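Local coordinates for putative 4-amino-4-deoxychorismate lyase (Thermus thermophilus, PDB 2ZGI), which binds pyridoxal 5'-phosphate and probably acts as a lyase, perhaps on 4-amino-4-deoxychorismate, within the class-IV aminotransferase family, at residues D[27-32]-D[241-246]; D[165-170]-D[207-212]; D[173-178]-D[199-204]; D[220-225]-D[234-239]. One frame throughout, in Å; residues are numbered along the deposited sequence.

Contact 1: D[27-32]-D[241-246]; sequences TLRAEG and PACYTE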
loop_
_atom_site.group_PDB
_atom_site.type_symbol
_atom_site.label_atom_id
_atom_site.label_comp_id
_atom_site.label_asym_id
_atom_site.label_seq_id
_atom_site.Cartn_x
_atom_site.Cartn_y
_atom_site.Cartn_z
ATOM N N THR D 27 23.257 -20.730 4.040
ATOM C CA THR D 27 23.178 -22.079 3.524
ATOM C C THR D 27 24.162 -22.239 2.363
ATOM O O THR D 27 24.206 -21.407 1.439
ATOM C CB THR D 27 21.739 -22.480 3.118
ATOM O OG1 THR D 27 21.389 -21.839 1.894
ATOM C CG2 THR D 27 20.762 -22.068 4.141
ATOM N N LEU D 28 24.960 -23.302 2.428
ATOM C CA LEU D 28 26.058 -23.533 1.497
ATOM C C LEU D 28 25.857 -24.838 0.772
ATOM O O LEU D 28 25.125 -25.724 1.250
ATOM C CB LEU D 28 27.395 -23.670 2.227
ATOM C CG LEU D 28 27.891 -22.600 3.179
ATOM C CD1 LEU D 28 27.329 -22.883 4.554
ATOM C CD2 LEU D 28 29.443 -22.594 3.186
ATOM N N ARG D 29 26.534 -24.965 -0.372
ATOM C CA ARG D 29 26.615 -26.231 -1.085
ATOM C C ARG D 29 28.048 -26.735 -0.995
ATOM O O ARG D 29 28.971 -25.939 -1.129
ATOM C CB ARG D 29 26.203 -26.058 -2.549
ATOM C CG ARG D 29 25.906 -27.388 -3.208
ATOM C CD ARG D 29 25.276 -27.232 -4.574
ATOM N NE ARG D 29 26.208 -26.796 -5.617
ATOM C CZ ARG D 29 26.202 -25.580 -6.152
ATOM N NH1 ARG D 29 25.335 -24.677 -5.721
ATOM N NH2 ARG D 29 27.089 -25.266 -7.114
ATOM N N ALA D 30 28.235 -28.031 -0.731
ATOM C CA ALA D 30 29.561 -28.657 -0.811
ATOM C C ALA D 30 29.539 -29.611 -1.979
ATOM O O ALA D 30 28.554 -30.340 -2.156
ATOM C CB ALA D 30 29.927 -29.414 0.486
ATOM N N GLU D 31 30.587 -29.580 -2.798
ATOM C CA GLU D 31 30.681 -30.501 -3.914
ATOM C C GLU D 31 31.891 -31.373 -3.697
ATOM O O GLU D 31 32.994 -30.860 -3.491
ATOM C CB GLU D 31 30.730 -29.761 -5.257
ATOM C CG GLU D 31 29.420 -28.981 -5.538
ATOM C CD GLU D 31 29.449 -28.094 -6.758
ATOM O OE1 GLU D 31 30.535 -27.803 -7.295
ATOM O OE2 GLU D 31 28.347 -27.697 -7.194
ATOM N N GLY D 32 31.660 -32.687 -3.727
ATOM C CA GLY D 32 32.708 -33.693 -3.460
ATOM C C GLY D 32 33.576 -33.328 -2.259
ATOM O O GLY D 32 34.819 -33.308 -2.358
ATOM N N PRO D 241 25.249 -26.842 -10.510
ATOM C CA PRO D 241 25.749 -27.681 -9.416
ATOM C C PRO D 241 26.391 -28.955 -9.958
ATOM O O PRO D 241 25.805 -29.625 -10.821
ATOM C CB PRO D 241 24.473 -28.014 -8.635
ATOM C CG PRO D 241 23.601 -26.841 -8.871
ATOM C CD PRO D 241 23.829 -26.505 -10.320
ATOM N N ALA D 242 27.579 -29.278 -9.463
ATOM C CA ALA D 242 28.277 -30.490 -9.889
ATOM C C ALA D 242 27.800 -31.742 -9.135
ATOM O O ALA D 242 28.587 -32.431 -8.486
ATOM C CB ALA D 242 29.797 -30.299 -9.748
ATOM N N CYS D 243 26.510 -32.056 -9.239
ATOM C CA CYS D 243 25.879 -32.990 -8.307
ATOM C C CYS D 243 25.031 -34.112 -8.923
ATOM O O CYS D 243 24.231 -34.720 -8.223
ATOM C CB CYS D 243 25.036 -32.192 -7.301
ATOM S SG CYS D 243 26.013 -30.959 -6.421
ATOM N N TYR D 244 25.184 -34.380 -10.216
ATOM C CA TYR D 244 24.457 -35.494 -10.871
ATOM C C TYR D 244 25.192 -36.839 -10.723
ATOM O O TYR D 244 26.416 -36.856 -10.612
ATOM C CB TYR D 244 24.187 -35.158 -12.349
ATOM C CG TYR D 244 23.313 -33.917 -12.495
ATOM C CD1 TYR D 244 21.915 -33.995 -12.351
ATOM C CD2 TYR D 244 23.880 -32.669 -12.745
ATOM C CE1 TYR D 244 21.106 -32.866 -12.471
ATOM C CE2 TYR D 244 23.083 -31.527 -12.861
ATOM C CZ TYR D 244 21.693 -31.639 -12.729
ATOM O OH TYR D 244 20.910 -30.505 -12.834
ATOM N N THR D 245 24.458 -37.960 -10.722
ATOM C CA THR D 245 25.081 -39.279 -10.438
ATOM C C THR D 245 26.285 -39.587 -11.336
ATOM O O THR D 245 26.159 -39.599 -12.574
ATOM C CB THR D 245 24.080 -40.449 -10.462
ATOM O OG1 THR D 245 23.231 -40.325 -11.608
ATOM C CG2 THR D 245 23.234 -40.449 -9.190
ATOM N N GLU D 246 27.424 -39.854 -10.680
ATOM C CA GLU D 246 28.786 -39.855 -11.278
ATOM C C GLU D 246 28.906 -40.196 -12.777
ATOM O O GLU D 246 29.270 -41.314 -13.163
ATOM C CB GLU D 246 29.761 -40.713 -10.428
#
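The C-terminal tail is pinned to the end of strand 24-31 by the Glu31 carboxylate, which grips the backbone of Ala242. Ala242 N donates to Glu31 OE2 at 2.9 Å, and the bond is fairly straight (162°). The donor comes from above the carboxylate plane. The same oxygen takes two more hydrogen bonds, from Arg29 NE at 2.8 Å and Arg29 NH2 at 2.7 Å. This is a side-on salt bridge to one atom, and OE2 lies in the guanidinium plane. Three donors thus hold OE2 and should favour its charged form. Both residues sit on one side of the strand of the antiparallel sheet, two positions apart. The Arg29 chain is bent at chi3 (74°), which helps fold NE and NH2 back toward Glu31. Pro241 lies over one face of the guanidinium, with its CB 3.7 Å from Arg29 NE. Ala242 is the centre of an inverse gamma turn, and its CB rests 3.6 Å from Glu31 OE1. A glutamine in place of Glu31 would probably leave the Arg29 guanidinium without its countercharge and weaken the hold on the tail. Cys243 SG packs 4.0 Å from Glu31 CG and is tied by a disulfide to Cys78 on the neighbouring strand 78-86. Arg29 NH1 also makes a weak hydrogen bond to the backbone of Ser218, a residue that binds pyridoxal 5'-phosphate.

Contact 2: D[165-170]-D[207-212]; sequences PLLFRE and EGLRGH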
loop_
_atom_site.group_PDB
_atom_site.type_symbol
_atom_site.label_atom_id
_atom_site.label_comp_id
_atom_site.label_asym_id
_atom_site.label_seq_id
_atom_site.Cartn_x
_atom_site.Cartn_y
_atom_site.Cartn_z
ATOM N N PRO D 165 17.022 -12.493 -7.795
ATOM C CA PRO D 165 16.678 -12.350 -9.205
ATOM C C PRO D 165 17.636 -11.425 -9.986
ATOM O O PRO D 165 18.134 -10.419 -9.445
ATOM C CB PRO D 165 15.244 -11.810 -9.163
ATOM C CG PRO D 165 15.154 -11.112 -7.875
ATOM C CD PRO D 165 16.064 -11.807 -6.910
ATOM N N LEU D 166 17.904 -11.806 -11.230
ATOM C CA LEU D 166 18.718 -11.003 -12.147
ATOM C C LEU D 166 17.955 -10.803 -13.445
ATOM O O LEU D 166 17.160 -11.654 -13.842
ATOM C CB LEU D 166 20.031 -11.714 -12.488
ATOM C CG LEU D 166 21.108 -11.971 -11.428
ATOM C CD1 LEU D 166 20.893 -13.288 -10.698
ATOM C CD2 LEU D 166 22.435 -12.047 -12.142
ATOM N N LEU D 167 18.233 -9.689 -14.119
ATOM C CA LEU D 167 17.615 -9.384 -15.405
ATOM C C LEU D 167 18.688 -9.212 -16.480
ATOM O O LEU D 167 19.666 -8.498 -16.271
ATOM C CB LEU D 167 16.790 -8.104 -15.284
ATOM C CG LEU D 167 16.019 -7.625 -16.520
ATOM C CD1 LEU D 167 14.898 -8.579 -16.868
ATOM C CD2 LEU D 167 15.479 -6.227 -16.258
ATOM N N PHE D 168 18.502 -9.865 -17.626
ATOM C CA PHE D 168 19.429 -9.712 -18.738
ATOM C C PHE D 168 18.714 -9.196 -19.971
ATOM O O PHE D 168 17.763 -9.811 -20.455
ATOM C CB PHE D 168 20.149 -11.024 -19.071
ATOM C CG PHE D 168 21.168 -10.888 -20.178
ATOM C CD1 PHE D 168 22.424 -10.364 -19.917
ATOM C CD2 PHE D 168 20.855 -11.257 -21.483
ATOM C CE1 PHE D 168 23.369 -10.223 -20.944
ATOM C CE2 PHE D 168 21.785 -11.125 -22.505
ATOM C CZ PHE D 168 23.051 -10.610 -22.230
ATOM N N ARG D 169 19.192 -8.060 -20.474
ATOM C CA ARG D 169 18.656 -7.453 -21.697
ATOM C C ARG D 169 19.795 -6.908 -22.559
ATOM O O ARG D 169 20.764 -6.344 -22.046
ATOM C CB ARG D 169 17.628 -6.363 -21.364
ATOM C CG ARG D 169 17.045 -5.634 -22.583
ATOM C CD ARG D 169 16.112 -4.447 -22.230
ATOM N NE ARG D 169 16.655 -3.507 -21.241
ATOM C CZ ARG D 169 16.231 -3.421 -19.979
ATOM N NH1 ARG D 169 15.259 -4.221 -19.552
ATOM N NH2 ARG D 169 16.771 -2.536 -19.139
ATOM N N GLU D 170 19.663 -7.099 -23.872
ATOM C CA GLU D 170 20.639 -6.629 -24.857
ATOM C C GLU D 170 22.026 -7.242 -24.571
ATOM O O GLU D 170 22.345 -8.341 -25.061
ATOM C CB GLU D 170 20.681 -5.085 -24.937
ATOM C CG GLU D 170 19.303 -4.351 -24.837
ATOM C CD GLU D 170 18.386 -4.521 -26.066
ATOM O OE1 GLU D 170 18.811 -4.178 -27.194
ATOM O OE2 GLU D 170 17.224 -4.964 -25.897
ATOM N N GLU D 207 7.132 -3.898 -14.338
ATOM C CA GLU D 207 7.063 -3.506 -15.741
ATOM C C GLU D 207 8.436 -3.180 -16.294
ATOM O O GLU D 207 8.629 -3.106 -17.511
ATOM C CB GLU D 207 6.157 -2.283 -15.895
ATOM C CG GLU D 207 5.037 -2.196 -14.863
ATOM C CD GLU D 207 5.455 -1.440 -13.596
ATOM O OE1 GLU D 207 6.305 -0.526 -13.703
ATOM O OE2 GLU D 207 4.920 -1.748 -12.516
ATOM N N GLY D 208 9.397 -2.980 -15.408
ATOM C CA GLY D 208 10.768 -2.726 -15.826
ATOM C C GLY D 208 11.501 -4.005 -16.161
ATOM O O GLY D 208 12.642 -3.966 -16.651
ATOM N N LEU D 209 10.859 -5.144 -15.900
ATOM C CA LEU D 209 11.519 -6.435 -16.082
ATOM C C LEU D 209 11.369 -6.942 -17.510
ATOM O O LEU D 209 10.717 -7.951 -17.775
ATOM C CB LEU D 209 11.049 -7.467 -15.048
ATOM C CG LEU D 209 11.241 -7.025 -13.594
ATOM C CD1 LEU D 209 10.699 -8.077 -12.626
ATOM C CD2 LEU D 209 12.706 -6.686 -13.301
ATOM N N ARG D 210 11.983 -6.203 -18.423
ATOM C CA ARG D 210 12.022 -6.560 -19.830
ATOM C C ARG D 210 13.316 -7.292 -20.083
ATOM O O ARG D 210 14.394 -6.789 -19.783
ATOM C CB ARG D 210 11.961 -5.294 -20.699
ATOM C CG ARG D 210 10.725 -4.440 -20.448
ATOM C CD ARG D 210 9.470 -5.138 -20.915
ATOM N NE ARG D 210 8.272 -4.387 -20.549
ATOM C CZ ARG D 210 7.539 -4.601 -19.456
ATOM N NH1 ARG D 210 7.881 -5.549 -18.580
ATOM N NH2 ARG D 210 6.461 -3.853 -19.233
ATOM N N GLY D 211 13.203 -8.490 -20.638
ATOM C CA GLY D 211 14.381 -9.262 -20.963
ATOM C C GLY D 211 14.276 -10.632 -20.334
ATOM O O GLY D 211 13.178 -11.128 -20.091
ATOM N N HIS D 212 15.431 -11.225 -20.059
ATOM C CA HIS D 212 15.485 -12.563 -19.487
ATOM C C HIS D 212 15.772 -12.490 -17.999
ATOM O O HIS D 212 16.806 -11.961 -17.583
ATOM C CB HIS D 212 16.536 -13.406 -20.210
ATOM C CG HIS D 212 16.249 -13.578 -21.668
ATOM N ND1 HIS D 212 15.397 -14.551 -22.147
ATOM C CD2 HIS D 212 16.665 -12.873 -22.746
ATOM C CE1 HIS D 212 15.322 -14.457 -23.463
ATOM N NE2 HIS D 212 16.086 -13.449 -23.853
HETATM O O HOH W 1 13.949 -1.849 -17.393
#
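Phe168 and His212 form an antiparallel hydrogen-bonded pair where strand 164-169 meets the start of strand 212-217 in the mixed sheet. Phe168 N donates to His212 O at 2.7 Å, and His212 N returns a nearly straight bond to Phe168 O at 2.8 Å. Beside this pair, Leu167 leans over the approaching loop. Its CD1 meets Arg210 O at 3.5 Å, and its CD2 reaches Leu209 CD2 at 4.1 Å. CG stands anti to the backbone N (chi1 -178°), which carries both methyls toward the loop. Cutting Leu167 back to an alanine is likely to open a gap against the Gly208 to Arg210 backbone and leave Leu209 CD2 without this methyl. The Arg169 chain, bent at chi3, brings NH1 to Arg210 O for a weak hydrogen bond of 2.7 Å. Gly211 passes close to the strand. A CB there would clash with Phe168 O and also with the carbonyl O of Arg210. A water donates to Gly208 O at 2.6 Å and accepts a weak bond from Arg169 NH2. Leu209 centres an inverse gamma turn that shapes the loop. Further out, Phe204 packs on Leu167. Tyr174 of strand 172-176 lies against Arg169, its OH 3.6 Å from Arg169 NH2.

Contact 3: D[173-178]-D[199-204]; sequences LYLLEG and VERGLF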
loop_
_atom_site.group_PDB
_atom_site.type_symbol
_atom_site.label_atom_id
_atom_site.label_comp_id
_atom_site.label_asym_id
_atom_site.label_seq_id
_atom_site.Cartn_x
_atom_site.Cartn_y
_atom_site.Cartn_z
ATOM N N LEU D 173 23.682 -7.251 -17.698
ATOM C CA LEU D 173 23.080 -7.999 -16.600
ATOM C C LEU D 173 22.816 -7.043 -15.450
ATOM O O LEU D 173 23.734 -6.400 -14.934
ATOM C CB LEU D 173 24.021 -9.120 -16.149
ATOM C CG LEU D 173 23.574 -10.091 -15.053
ATOM C CD1 LEU D 173 22.604 -11.137 -15.575
ATOM C CD2 LEU D 173 24.810 -10.742 -14.452
ATOM N N TYR D 174 21.553 -6.952 -15.054
ATOM C CA TYR D 174 21.132 -6.135 -13.926
ATOM C C TYR D 174 20.915 -6.967 -12.674
ATOM O O TYR D 174 20.252 -8.008 -12.715
ATOM C CB TYR D 174 19.833 -5.409 -14.258
ATOM C CG TYR D 174 19.961 -4.568 -15.502
ATOM C CD1 TYR D 174 20.458 -3.261 -15.433
ATOM C CD2 TYR D 174 19.617 -5.087 -16.755
ATOM C CE1 TYR D 174 20.577 -2.476 -16.585
ATOM C CE2 TYR D 174 19.734 -4.310 -17.917
ATOM C CZ TYR D 174 20.219 -3.010 -17.820
ATOM O OH TYR D 174 20.337 -2.243 -18.964
ATOM N N LEU D 175 21.479 -6.503 -11.569
ATOM C CA LEU D 175 21.183 -7.086 -10.265
ATOM C C LEU D 175 20.124 -6.231 -9.587
ATOM O O LEU D 175 20.273 -4.998 -9.438
ATOM C CB LEU D 175 22.440 -7.197 -9.392
ATOM C CG LEU D 175 23.759 -7.668 -10.031
ATOM C CD1 LEU D 175 24.743 -8.057 -8.924
ATOM C CD2 LEU D 175 23.595 -8.818 -11.046
ATOM N N LEU D 176 19.029 -6.882 -9.196
ATOM C CA LEU D 176 17.873 -6.163 -8.678
ATOM C C LEU D 176 18.151 -5.811 -7.225
ATOM O O LEU D 176 18.406 -6.715 -6.415
ATOM C CB LEU D 176 16.599 -7.019 -8.793
ATOM C CG LEU D 176 15.779 -6.954 -10.093
ATOM C CD1 LEU D 176 16.619 -7.235 -11.324
ATOM C CD2 LEU D 176 14.626 -7.936 -10.028
ATOM N N GLU D 177 18.109 -4.518 -6.892
ATOM C CA GLU D 177 18.393 -4.082 -5.528
ATOM C C GLU D 177 17.191 -4.230 -4.614
ATOM O O GLU D 177 16.083 -4.472 -5.080
ATOM C CB GLU D 177 18.869 -2.621 -5.492
ATOM C CG GLU D 177 20.077 -2.362 -6.326
ATOM C CD GLU D 177 20.449 -0.893 -6.383
ATOM O OE1 GLU D 177 19.612 -0.017 -6.079
ATOM O OE2 GLU D 177 21.612 -0.621 -6.737
ATOM N N GLY D 178 17.443 -4.076 -3.313
ATOM C CA GLY D 178 16.412 -4.020 -2.287
ATOM C C GLY D 178 16.153 -5.289 -1.479
ATOM O O GLY D 178 15.317 -5.281 -0.595
ATOM N N VAL D 199 27.537 -4.953 -16.279
ATOM C CA VAL D 199 26.715 -5.251 -15.113
ATOM C C VAL D 199 26.298 -3.968 -14.386
ATOM O O VAL D 199 27.141 -3.131 -14.019
ATOM C CB VAL D 199 27.437 -6.238 -14.143
ATOM C CG1 VAL D 199 26.771 -6.250 -12.758
ATOM C CG2 VAL D 199 27.447 -7.630 -14.735
ATOM N N GLU D 200 24.997 -3.812 -14.198
ATOM C CA GLU D 200 24.446 -2.690 -13.444
ATOM C C GLU D 200 23.533 -3.168 -12.322
ATOM O O GLU D 200 22.915 -4.220 -12.441
ATOM C CB GLU D 200 23.626 -1.796 -14.361
ATOM C CG GLU D 200 24.425 -1.052 -15.417
ATOM C CD GLU D 200 23.679 0.179 -15.888
ATOM O OE1 GLU D 200 23.695 1.200 -15.148
ATOM O OE2 GLU D 200 23.059 0.119 -16.984
ATOM N N ARG D 201 23.428 -2.356 -11.269
ATOM C CA ARG D 201 22.535 -2.589 -10.126
ATOM C C ARG D 201 21.449 -1.523 -10.167
ATOM O O ARG D 201 21.739 -0.367 -10.486
ATOM C CB ARG D 201 23.308 -2.465 -8.806
ATOM C CG ARG D 201 24.575 -3.320 -8.749
ATOM C CD ARG D 201 25.426 -3.009 -7.531
ATOM N NE ARG D 201 26.645 -3.823 -7.531
ATOM C CZ ARG D 201 26.717 -5.081 -7.090
ATOM N NH1 ARG D 201 25.644 -5.688 -6.589
ATOM N NH2 ARG D 201 27.877 -5.729 -7.141
ATOM N N GLY D 202 20.209 -1.902 -9.853
ATOM C CA GLY D 202 19.113 -0.921 -9.777
ATOM C C GLY D 202 17.888 -1.406 -9.041
ATOM O O GLY D 202 17.781 -2.591 -8.705
ATOM N N LEU D 203 16.969 -0.493 -8.755
ATOM C CA LEU D 203 15.663 -0.864 -8.278
ATOM C C LEU D 203 14.731 -0.922 -9.467
ATOM O O LEU D 203 14.649 0.041 -10.249
ATOM C CB LEU D 203 15.154 0.152 -7.264
ATOM C CG LEU D 203 15.798 0.123 -5.892
ATOM C CD1 LEU D 203 15.638 1.474 -5.180
ATOM C CD2 LEU D 203 15.193 -1.051 -5.068
ATOM N N PHE D 204 14.047 -2.053 -9.614
ATOM C CA PHE D 204 13.171 -2.331 -10.765
ATOM C C PHE D 204 11.738 -2.565 -10.319
ATOM O O PHE D 204 11.493 -3.266 -9.329
ATOM C CB PHE D 204 13.638 -3.573 -11.536
ATOM C CG PHE D 204 14.932 -3.375 -12.327
ATOM C CD1 PHE D 204 14.900 -3.298 -13.715
ATOM C CD2 PHE D 204 16.170 -3.297 -11.677
ATOM C CE1 PHE D 204 16.082 -3.127 -14.449
ATOM C CE2 PHE D 204 17.355 -3.124 -12.381
ATOM C CZ PHE D 204 17.316 -3.044 -13.774
HETATM O O HOH W 2 14.792 -4.029 -7.655
HETATM O O HOH W 3 22.345 1.482 -7.950
#
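Strands 173-176 and 199-202 run parallel, their axes 4.6 Å apart at closest approach and 28° from parallel. They are the two strands of a beta-alpha-beta crossover through helix 183-194. Backbone bonds join them, among them Leu175 N to Glu200 O and Gly202 N to Leu175 O. The last, from Glu177 N to Gly202 O, measures 2.7 Å. Leu173, Leu175, Val199 and Arg201 share one face of the sheet. On it Leu173 CB meets Val199 CG2 at 4.0 Å, and Leu175 CD1 lies 3.4 Å from Arg201 NH1. Arg201 also forms a salt bridge with Glu186 of the crossover helix, which packs on Leu175. On the face bearing Tyr174 and Glu200, Glu200 runs alongside the Tyr174 ring, its OE2 3.6 Å from Tyr174 CE1 and salt-bridged to Arg198. Phe204 points its edge at the Tyr174 face in an offset edge-to-face stack, with centroids 5.4 Å apart and planes at 64°. One face of the Phe204 ring takes Leu176 CD1. Past the C-terminal ends of the strands, a water accepts from Phe204 N and lies 2.9 Å from Glu177 O. Glu177 crosses over Gly202 with its chain extended, and its OE2 comes 3.2 Å from Arg201 CB.

Contact 4: D[220-225]-D[234-239]; sequences VGLLPV and PLIERF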
loop_
_atom_site.group_PDB
_atom_site.type_symbol
_atom_site.label_atom_id
_atom_site.label_comp_id
_atom_site.label_asym_id
_atom_site.label_seq_id
_atom_site.Cartn_x
_atom_site.Cartn_y
_atom_site.Cartn_z
ATOM N N VAL D 220 20.851 -23.599 -5.920
ATOM C CA VAL D 220 20.492 -23.877 -7.308
ATOM C C VAL D 220 21.573 -23.541 -8.332
ATOM O O VAL D 220 21.482 -23.969 -9.482
ATOM C CB VAL D 220 19.155 -23.123 -7.743
ATOM C CG1 VAL D 220 17.954 -23.757 -7.102
ATOM C CG2 VAL D 220 19.210 -21.672 -7.414
ATOM N N GLY D 221 22.568 -22.742 -7.947
ATOM C CA GLY D 221 23.462 -22.154 -8.936
ATOM C C GLY D 221 22.820 -20.973 -9.652
ATOM O O GLY D 221 22.377 -20.014 -9.013
ATOM N N LEU D 222 22.771 -21.037 -10.979
ATOM C CA LEU D 222 22.135 -19.985 -11.785
ATOM C C LEU D 222 21.111 -20.628 -12.695
ATOM O O LEU D 222 21.446 -21.453 -13.576
ATOM C CB LEU D 222 23.173 -19.212 -12.606
ATOM C CG LEU D 222 22.661 -18.098 -13.528
ATOM C CD1 LEU D 222 21.942 -16.965 -12.769
ATOM C CD2 LEU D 222 23.805 -17.558 -14.383
ATOM N N LEU D 223 19.861 -20.270 -12.453
ATOM C CA LEU D 223 18.748 -20.921 -13.093
ATOM C C LEU D 223 18.003 -19.890 -13.940
ATOM O O LEU D 223 17.634 -18.815 -13.430
ATOM C CB LEU D 223 17.867 -21.499 -11.992
ATOM C CG LEU D 223 16.766 -22.531 -12.149
ATOM C CD1 LEU D 223 17.191 -23.839 -12.815
ATOM C CD2 LEU D 223 16.282 -22.796 -10.744
ATOM N N PRO D 224 17.794 -20.194 -15.239
ATOM C CA PRO D 224 17.079 -19.227 -16.049
ATOM C C PRO D 224 15.581 -19.356 -15.849
ATOM O O PRO D 224 15.085 -20.454 -15.586
ATOM C CB PRO D 224 17.453 -19.627 -17.482
ATOM C CG PRO D 224 17.643 -21.110 -17.428
ATOM C CD PRO D 224 18.154 -21.405 -16.014
ATOM N N VAL D 225 14.879 -18.227 -15.963
ATOM C CA VAL D 225 13.437 -18.220 -16.048
ATOM C C VAL D 225 13.095 -18.279 -17.545
ATOM O O VAL D 225 13.550 -17.431 -18.327
ATOM C CB VAL D 225 12.823 -16.965 -15.386
ATOM C CG1 VAL D 225 11.311 -16.959 -15.539
ATOM C CG2 VAL D 225 13.216 -16.866 -13.898
ATOM N N PRO D 234 27.149 -19.810 -21.257
ATOM C CA PRO D 234 28.407 -19.793 -20.508
ATOM C C PRO D 234 28.249 -19.634 -18.996
ATOM O O PRO D 234 28.886 -20.375 -18.230
ATOM C CB PRO D 234 29.134 -18.562 -21.074
ATOM C CG PRO D 234 28.493 -18.287 -22.421
ATOM C CD PRO D 234 27.331 -19.215 -22.600
ATOM N N LEU D 235 27.438 -18.665 -18.571
ATOM C CA LEU D 235 27.243 -18.382 -17.142
ATOM C C LEU D 235 26.478 -19.494 -16.448
ATOM O O LEU D 235 26.812 -19.874 -15.329
ATOM C CB LEU D 235 26.483 -17.068 -16.941
ATOM C CG LEU D 235 27.231 -15.741 -16.858
ATOM C CD1 LEU D 235 26.237 -14.669 -16.468
ATOM C CD2 LEU D 235 28.365 -15.800 -15.871
ATOM N N ILE D 236 25.439 -19.993 -17.115
ATOM C CA ILE D 236 24.651 -21.106 -16.596
ATOM C C ILE D 236 25.532 -22.356 -16.390
ATOM O O ILE D 236 25.502 -22.986 -15.326
ATOM C CB ILE D 236 23.428 -21.355 -17.495
ATOM C CG1 ILE D 236 22.434 -20.192 -17.304
ATOM C CG2 ILE D 236 22.783 -22.723 -17.190
ATOM C CD1 ILE D 236 21.530 -19.956 -18.469
ATOM N N GLU D 237 26.346 -22.673 -17.397
ATOM C CA GLU D 237 27.339 -23.752 -17.308
ATOM C C GLU D 237 28.246 -23.603 -16.094
ATOM O O GLU D 237 28.432 -24.559 -15.342
ATOM C CB GLU D 237 28.216 -23.805 -18.569
ATOM C CG GLU D 237 27.555 -24.491 -19.732
ATOM C CD GLU D 237 28.343 -24.332 -21.013
ATOM O OE1 GLU D 237 29.072 -23.320 -21.153
ATOM O OE2 GLU D 237 28.218 -25.217 -21.884
ATOM N N ARG D 238 28.799 -22.403 -15.907
ATOM C CA ARG D 238 29.758 -22.161 -14.825
ATOM C C ARG D 238 29.176 -22.421 -13.437
ATOM O O ARG D 238 29.889 -22.875 -12.551
ATOM C CB ARG D 238 30.357 -20.740 -14.859
ATOM C CG ARG D 238 31.380 -20.508 -13.716
ATOM C CD ARG D 238 31.951 -19.096 -13.697
ATOM N NE ARG D 238 33.022 -18.964 -12.702
ATOM C CZ ARG D 238 34.315 -19.179 -12.951
ATOM N NH1 ARG D 238 34.718 -19.536 -14.167
ATOM N NH2 ARG D 238 35.212 -19.041 -11.978
ATOM N N PHE D 239 27.887 -22.152 -13.262
ATOM C CA PHE D 239 27.282 -22.201 -11.921
ATOM C C PHE D 239 26.428 -23.424 -11.641
ATOM O O PHE D 239 25.882 -23.573 -10.538
ATOM C CB PHE D 239 26.545 -20.894 -11.627
ATOM C CG PHE D 239 27.480 -19.730 -11.477
ATOM C CD1 PHE D 239 28.194 -19.546 -10.294
ATOM C CD2 PHE D 239 27.704 -18.854 -12.541
ATOM C CE1 PHE D 239 29.100 -18.481 -10.156
ATOM C CE2 PHE D 239 28.613 -17.797 -12.417
ATOM C CZ PHE D 239 29.314 -17.614 -11.218
HETATM O O HOH W 4 23.764 -22.841 -13.087
#
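Helix 233-239 packs on the corner where the chain leaves the cofactor site and turns into the short strand 223-224, the last of the mixed sheet, and Leu222 is the residue it grips. Leu222 CD2 reaches the helix at Leu235 CB, 3.7 Å away, and also touches Ile236 CG1. With chi1 near 179°, the Leu222 side chain swings beside its carbonyl carbon and sends CD2 to the helix. Its CB meets Phe239 CB at 3.9 Å. The Phe239 ring turns away from there and packs on Lys187 and Val188 of helix 183-194. Next along the chain, Pro224 CG meets Ile236 CD1 at 4.2 Å, the two side chains crossing at about a right angle. Every residue that touches across this contact is buried. The chain just before the corner carries a classic beta bulge, in which Val220 and Gly221 both face Gly217. Gly221 fits where a side chain could not. A CB there would clash with Phe239 O, and with phi and psi at 77° and -124° it would also press on the preceding carbonyl. The CA instead makes a CA-H...O contact with Phe239 O at 3.2 Å. No direct hydrogen bond joins the two segments. A water bridges them, accepting from Leu222 N at 2.9 Å and donating to Ile236 O at 2.8 Å. Leu214 of strand 212-217 packs on both Leu222 and Ile236. Tyr105 of helix 103-107 packs on Ile236 and hydrogen-bonds through its OH to Val220 O.

Contacts 2, 3 and 4 all reach the mixed five-stranded sheet, whereas contact 1 lies at the antiparallel four-stranded one. Contacts 2 and 3 are neighbours, with centres about 9 Å apart on adjacent strands 164-169 and 172-176. Contact 4 sits at the other edge of the sheet, its centre about 16 Å from that of contact 2 and 18 Å from that of contact 3. Contacts 1 and 4 touch, through Pro241 against Val220 and Arg29 against Gly221 and Phe239. Along the chain contact 3 falls within contact 2, contact 4 follows both, and contact 1 spans them all. The tail thus bridges strand 24-31 and the chain next to strand 223-224, with Arg29 about 8 Å from the bound pyridoxal phosphate.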